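Local coordinates for lipase (Acinetobacter baumannii, PDB 4OPM), which is a putative lipase of the alpha/beta hydrolase fold, probably hydrolysing the ester bonds of acylglycerols, at residues Ala20-Lys25 with Tyr71-Pro76; His65-Asn70 with Gln286-Phe291. All coordinates share one frame; numbering follows the deposited sequence.

Overall arrangement
Interaction 1 lies at the antiparallel end of the mixed sheet, while interaction 2 ties the loop ahead of strand 72-76 to helix 281-298, which lies against strands 137-143 and 237-242. Their segments 65-70 and 71-76 follow each other directly. In chain order the segments run 20-25, 65-70, 71-76, 286-291, and so the two interactions interleave. Their centres are about 14 Å apart, and they touch: Ala-20 O and Thr-68 OG1 lie 2.8 Å apart in a probable hydrogen bond. Val-73 meets Leu-22 in interaction 1 and Leu-67 from interaction 2. The N-terminal strand and the C-terminal helix 281-298 are thereby packed around one helix-loop-strand unit of the hydrolase core.

Interaction 1: Ala20-Lys25 with Tyr71-Pro76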
# COMPACT_ATOMS: atom_id res chain seq x y z
N ALA A 20 9.96 -4.57 13.88
CA ALA A 20 8.82 -5.17 13.20
C ALA A 20 9.05 -6.67 12.89
O ALA A 20 8.13 -7.34 12.39
CB ALA A 20 8.52 -4.41 11.93
N GLY A 21 10.26 -7.18 13.17
CA GLY A 21 10.66 -8.56 12.89
C GLY A 21 10.94 -8.77 11.41
O GLY A 21 10.73 -9.86 10.88
N LEU A 22 11.43 -7.71 10.73
CA LEU A 22 11.74 -7.72 9.31
C LEU A 22 13.21 -7.56 9.03
O LEU A 22 13.92 -6.88 9.79
CB LEU A 22 11.00 -6.57 8.60
CG LEU A 22 9.46 -6.53 8.71
CD1 LEU A 22 8.92 -5.15 8.31
CD2 LEU A 22 8.80 -7.63 7.85
N GLN A 23 13.65 -8.13 7.91
CA GLN A 23 15.00 -7.93 7.39
C GLN A 23 14.89 -7.45 5.94
O GLN A 23 13.89 -7.73 5.28
CB GLN A 23 15.89 -9.17 7.54
CG GLN A 23 15.55 -10.36 6.66
CD GLN A 23 16.53 -11.48 6.91
OE1 GLN A 23 17.73 -11.36 6.65
NE2 GLN A 23 16.06 -12.57 7.48
N SER A 24 15.88 -6.68 5.48
CA SER A 24 15.90 -6.13 4.13
C SER A 24 16.58 -7.09 3.20
O SER A 24 17.63 -7.65 3.53
CB SER A 24 16.59 -4.76 4.10
OG SER A 24 15.84 -3.82 4.86
N LYS A 25 15.93 -7.34 2.06
CA LYS A 25 16.41 -8.27 1.05
C LYS A 25 16.34 -7.61 -0.32
O LYS A 25 15.69 -6.56 -0.48
CB LYS A 25 15.61 -9.58 1.09
CG LYS A 25 15.94 -10.42 2.34
CD LYS A 25 15.63 -11.87 2.20
CE LYS A 25 15.91 -12.60 3.49
NZ LYS A 25 15.43 -14.01 3.45
N TYR A 71 2.84 -15.14 10.72
CA TYR A 71 2.76 -15.13 9.26
C TYR A 71 4.11 -14.91 8.60
O TYR A 71 5.04 -14.45 9.25
CB TYR A 71 1.74 -14.08 8.77
CG TYR A 71 0.34 -14.40 9.22
CD1 TYR A 71 -0.44 -15.32 8.53
CD2 TYR A 71 -0.17 -13.88 10.41
CE1 TYR A 71 -1.70 -15.70 8.99
CE2 TYR A 71 -1.44 -14.25 10.88
CZ TYR A 71 -2.19 -15.17 10.17
OH TYR A 71 -3.42 -15.57 10.61
N HIS A 72 4.21 -15.29 7.31
CA HIS A 72 5.39 -15.07 6.48
C HIS A 72 5.12 -13.79 5.68
O HIS A 72 4.38 -13.81 4.70
CB HIS A 72 5.70 -16.27 5.58
CG HIS A 72 6.92 -16.09 4.74
ND1 HIS A 72 6.97 -16.55 3.44
CD2 HIS A 72 8.10 -15.49 5.04
CE1 HIS A 72 8.18 -16.24 2.99
NE2 HIS A 72 8.90 -15.60 3.92
N VAL A 73 5.70 -12.68 6.11
CA VAL A 73 5.39 -11.36 5.58
C VAL A 73 6.40 -10.92 4.51
O VAL A 73 7.60 -10.98 4.74
CB VAL A 73 5.28 -10.34 6.75
CG1 VAL A 73 4.93 -8.94 6.26
CG2 VAL A 73 4.26 -10.81 7.80
N ILE A 74 5.88 -10.46 3.36
CA ILE A 74 6.70 -9.96 2.23
C ILE A 74 6.22 -8.55 1.90
O ILE A 74 5.03 -8.34 1.66
CB ILE A 74 6.62 -10.90 1.01
CG1 ILE A 74 7.15 -12.32 1.35
CG2 ILE A 74 7.35 -10.30 -0.23
CD1 ILE A 74 8.70 -12.43 1.54
N ILE A 75 7.14 -7.57 1.92
CA ILE A 75 6.75 -6.16 1.70
C ILE A 75 7.70 -5.51 0.69
O ILE A 75 8.75 -5.01 1.06
CB ILE A 75 6.72 -5.33 3.02
CG1 ILE A 75 6.27 -6.14 4.25
CG2 ILE A 75 5.90 -4.03 2.83
CD1 ILE A 75 6.37 -5.36 5.60
N PRO A 76 7.30 -5.45 -0.58
CA PRO A 76 8.20 -4.86 -1.57
C PRO A 76 8.13 -3.35 -1.65
O PRO A 76 7.08 -2.74 -1.41
CB PRO A 76 7.71 -5.47 -2.89
CG PRO A 76 6.25 -5.74 -2.67
CD PRO A 76 6.08 -6.02 -1.19
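Lys-25 and His-72, one from each segment, converge on the carboxylate of Glu-38 in strand 32-39: Lys-25 NZ forms a salt bridge to OE1 and His-72 NE2 a hydrogen bond to OE2. The two nitrogens, Lys-25 NZ and His-72 NE2, stay 6.7 Å apart, so the link between the segments at this point is indirect. Direct contact is apolar and centres on Leu-22. Its CD1 lies 3.7 Å from Ile-75 CD1, and its CD2 is 4.0 Å from the same methyl, so the isoleucine tip meets both branches of the leucine fork. The side chains cross at about a right angle. Ile-75 reaches over with CG1 beside its backbone N at chi1 -34°, clear of the staggered value, and with CD1 extended beyond it. Val-73 CG1 is a looser neighbour, 4.4 Å from Leu-22 CD2. Ala-64 of helix 61-64 touches both Leu-22 and Ile-75. The nearest alpha carbons, Leu-22 CA and Val-73 CA, are 8.2 Å apart, which fits strands separated by another: strand 32-39 pairs with both. The outermost strand 22-29 thus packs its leucine past strand 32-39 onto strand 72-76, at the antiparallel end of an alpha/beta hydrolase sheet.

Interaction 2: His65-Asn70 with Gln286-Phe291; sequences HYLTTN and QQYVPF
Leu-67 reaches from its loop to Tyr-288 and Val-289 of helix 281-298, and its side chain can be followed outward. CB points at the helix but stops short of it, and Leu-67 CG is still 4.9 Å from the nearest ring atom, Tyr-288 CD2, so both serve as the stem of the contact. Beyond CG the two methyls part. CD1 continues the extended chain, anti to CA at chi2 168°, and comes within 4.1 Å of Tyr-288 CE2. It approaches the ring at its edge, near the ring plane, and the two side chains run at about a right angle. CD2 diverges to Val-289, where it meets CG2 at 3.9 Å; here leucine and valine slide past each other in opposite directions. The valine presents that methyl because CG2 stands beside its backbone N while CG1 is anti to it, chi1 166°.

Neighbours extend the same apolar face. Leu-67 also touches Ile-285 and Leu-292, which with Tyr-288 and Val-289 give an i, i+3, i+4, i+7 spacing along one side of the helix, and it reaches Val-73 in the strand that follows its loop. Next to Leu-67 in the loop, Tyr-66 rests on Gln-282 and Ile-285 of the same helix. Tyr-288 stacks on Phe-141 and touches Leu-238, tying the helix to the central sheet. The helix is kinked where the proline nitrogen of Pro-290 has no bond to the preceding turn; the next bond, Phe-291 N to Gln-287 O, is weak at 3.4 Å. A C-terminal helix laid against the sheet, with a leucine of the helix-to-strand loop packed on its flank, is consistent with the layered alpha/beta hydrolase fold.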
# COMPACT_ATOMS: atom_id res chain seq x y z
N HIS A 65 4.70 -5.51 12.32
CA HIS A 65 5.19 -5.87 13.67
C HIS A 65 4.28 -6.94 14.33
O HIS A 65 4.78 -7.80 15.05
CB HIS A 65 5.23 -4.60 14.54
CG HIS A 65 5.50 -4.86 15.99
ND1 HIS A 65 6.77 -5.12 16.46
CD2 HIS A 65 4.64 -4.85 17.04
CE1 HIS A 65 6.66 -5.26 17.77
NE2 HIS A 65 5.39 -5.13 18.16
N TYR A 66 2.95 -6.88 14.09
CA TYR A 66 1.99 -7.80 14.71
C TYR A 66 1.74 -9.06 13.88
O TYR A 66 0.99 -9.94 14.34
CB TYR A 66 0.65 -7.08 14.93
CG TYR A 66 0.77 -5.94 15.92
CD1 TYR A 66 0.71 -6.18 17.29
CD2 TYR A 66 1.00 -4.64 15.49
CE1 TYR A 66 0.89 -5.15 18.21
CE2 TYR A 66 1.18 -3.60 16.40
CZ TYR A 66 1.12 -3.86 17.76
OH TYR A 66 1.30 -2.86 18.69
N LEU A 67 2.34 -9.15 12.69
CA LEU A 67 2.06 -10.26 11.77
C LEU A 67 3.24 -11.20 11.57
O LEU A 67 3.04 -12.34 11.15
CB LEU A 67 1.64 -9.67 10.40
CG LEU A 67 0.35 -8.83 10.39
CD1 LEU A 67 0.20 -8.09 9.10
CD2 LEU A 67 -0.89 -9.68 10.71
N THR A 68 4.47 -10.74 11.85
CA THR A 68 5.68 -11.52 11.61
C THR A 68 5.84 -12.70 12.61
O THR A 68 6.69 -13.55 12.38
CB THR A 68 6.91 -10.63 11.59
OG1 THR A 68 6.94 -9.85 12.78
CG2 THR A 68 6.97 -9.73 10.37
N THR A 69 5.03 -12.78 13.68
CA THR A 69 5.15 -13.93 14.59
C THR A 69 4.42 -15.13 13.97
O THR A 69 5.02 -16.21 13.88
CB THR A 69 4.63 -13.60 16.00
OG1 THR A 69 5.41 -12.55 16.56
CG2 THR A 69 4.68 -14.81 16.95
N ASN A 70 3.18 -14.94 13.49
CA ASN A 70 2.37 -16.03 12.98
C ASN A 70 2.23 -16.08 11.46
O ASN A 70 1.57 -17.00 10.94
CB ASN A 70 1.00 -16.00 13.64
CG ASN A 70 1.10 -16.29 15.11
OD1 ASN A 70 1.79 -17.22 15.53
ND2 ASN A 70 0.50 -15.45 15.93
N GLN A 286 -6.51 -5.39 15.04
CA GLN A 286 -7.67 -5.91 15.77
C GLN A 286 -8.71 -6.53 14.81
O GLN A 286 -9.34 -7.52 15.17
CB GLN A 286 -8.31 -4.79 16.60
CG GLN A 286 -9.51 -5.23 17.43
CD GLN A 286 -9.93 -4.11 18.33
OE1 GLN A 286 -10.33 -3.04 17.85
NE2 GLN A 286 -9.76 -4.29 19.63
N GLN A 287 -8.81 -6.00 13.58
CA GLN A 287 -9.70 -6.53 12.55
C GLN A 287 -9.01 -7.56 11.64
O GLN A 287 -9.61 -8.57 11.28
CB GLN A 287 -10.23 -5.39 11.66
CG GLN A 287 -10.98 -4.29 12.45
CD GLN A 287 -12.20 -4.79 13.20
OE1 GLN A 287 -12.91 -5.71 12.75
NE2 GLN A 287 -12.47 -4.18 14.34
N TYR A 288 -7.77 -7.27 11.21
CA TYR A 288 -7.09 -8.12 10.22
C TYR A 288 -6.70 -9.52 10.74
O TYR A 288 -6.90 -10.49 10.00
CB TYR A 288 -5.85 -7.39 9.67
CG TYR A 288 -5.24 -7.99 8.42
CD1 TYR A 288 -6.04 -8.62 7.46
CD2 TYR A 288 -3.89 -7.84 8.14
CE1 TYR A 288 -5.49 -9.13 6.28
CE2 TYR A 288 -3.33 -8.34 6.96
CZ TYR A 288 -4.13 -8.98 6.04
OH TYR A 288 -3.58 -9.45 4.88
N VAL A 289 -6.16 -9.63 11.97
CA VAL A 289 -5.75 -10.93 12.51
C VAL A 289 -6.98 -11.90 12.60
O VAL A 289 -6.88 -13.01 12.06
CB VAL A 289 -4.95 -10.76 13.84
CG1 VAL A 289 -4.83 -12.09 14.58
CG2 VAL A 289 -3.57 -10.17 13.55
N PRO A 290 -8.17 -11.54 13.16
CA PRO A 290 -9.30 -12.50 13.15
C PRO A 290 -9.76 -12.85 11.72
O PRO A 290 -10.16 -13.99 11.49
CB PRO A 290 -10.40 -11.75 13.91
CG PRO A 290 -9.68 -10.73 14.72
CD PRO A 290 -8.53 -10.30 13.88
N PHE A 291 -9.65 -11.90 10.77
CA PHE A 291 -10.00 -12.12 9.36
C PHE A 291 -9.09 -13.20 8.77
O PHE A 291 -9.59 -14.17 8.19
CB PHE A 291 -9.91 -10.81 8.55
CG PHE A 291 -10.08 -10.99 7.06
CD1 PHE A 291 -11.34 -11.24 6.50
CD2 PHE A 291 -8.98 -10.95 6.21
CE1 PHE A 291 -11.50 -11.40 5.12
CE2 PHE A 291 -9.13 -11.12 4.83
CZ PHE A 291 -10.39 -11.35 4.29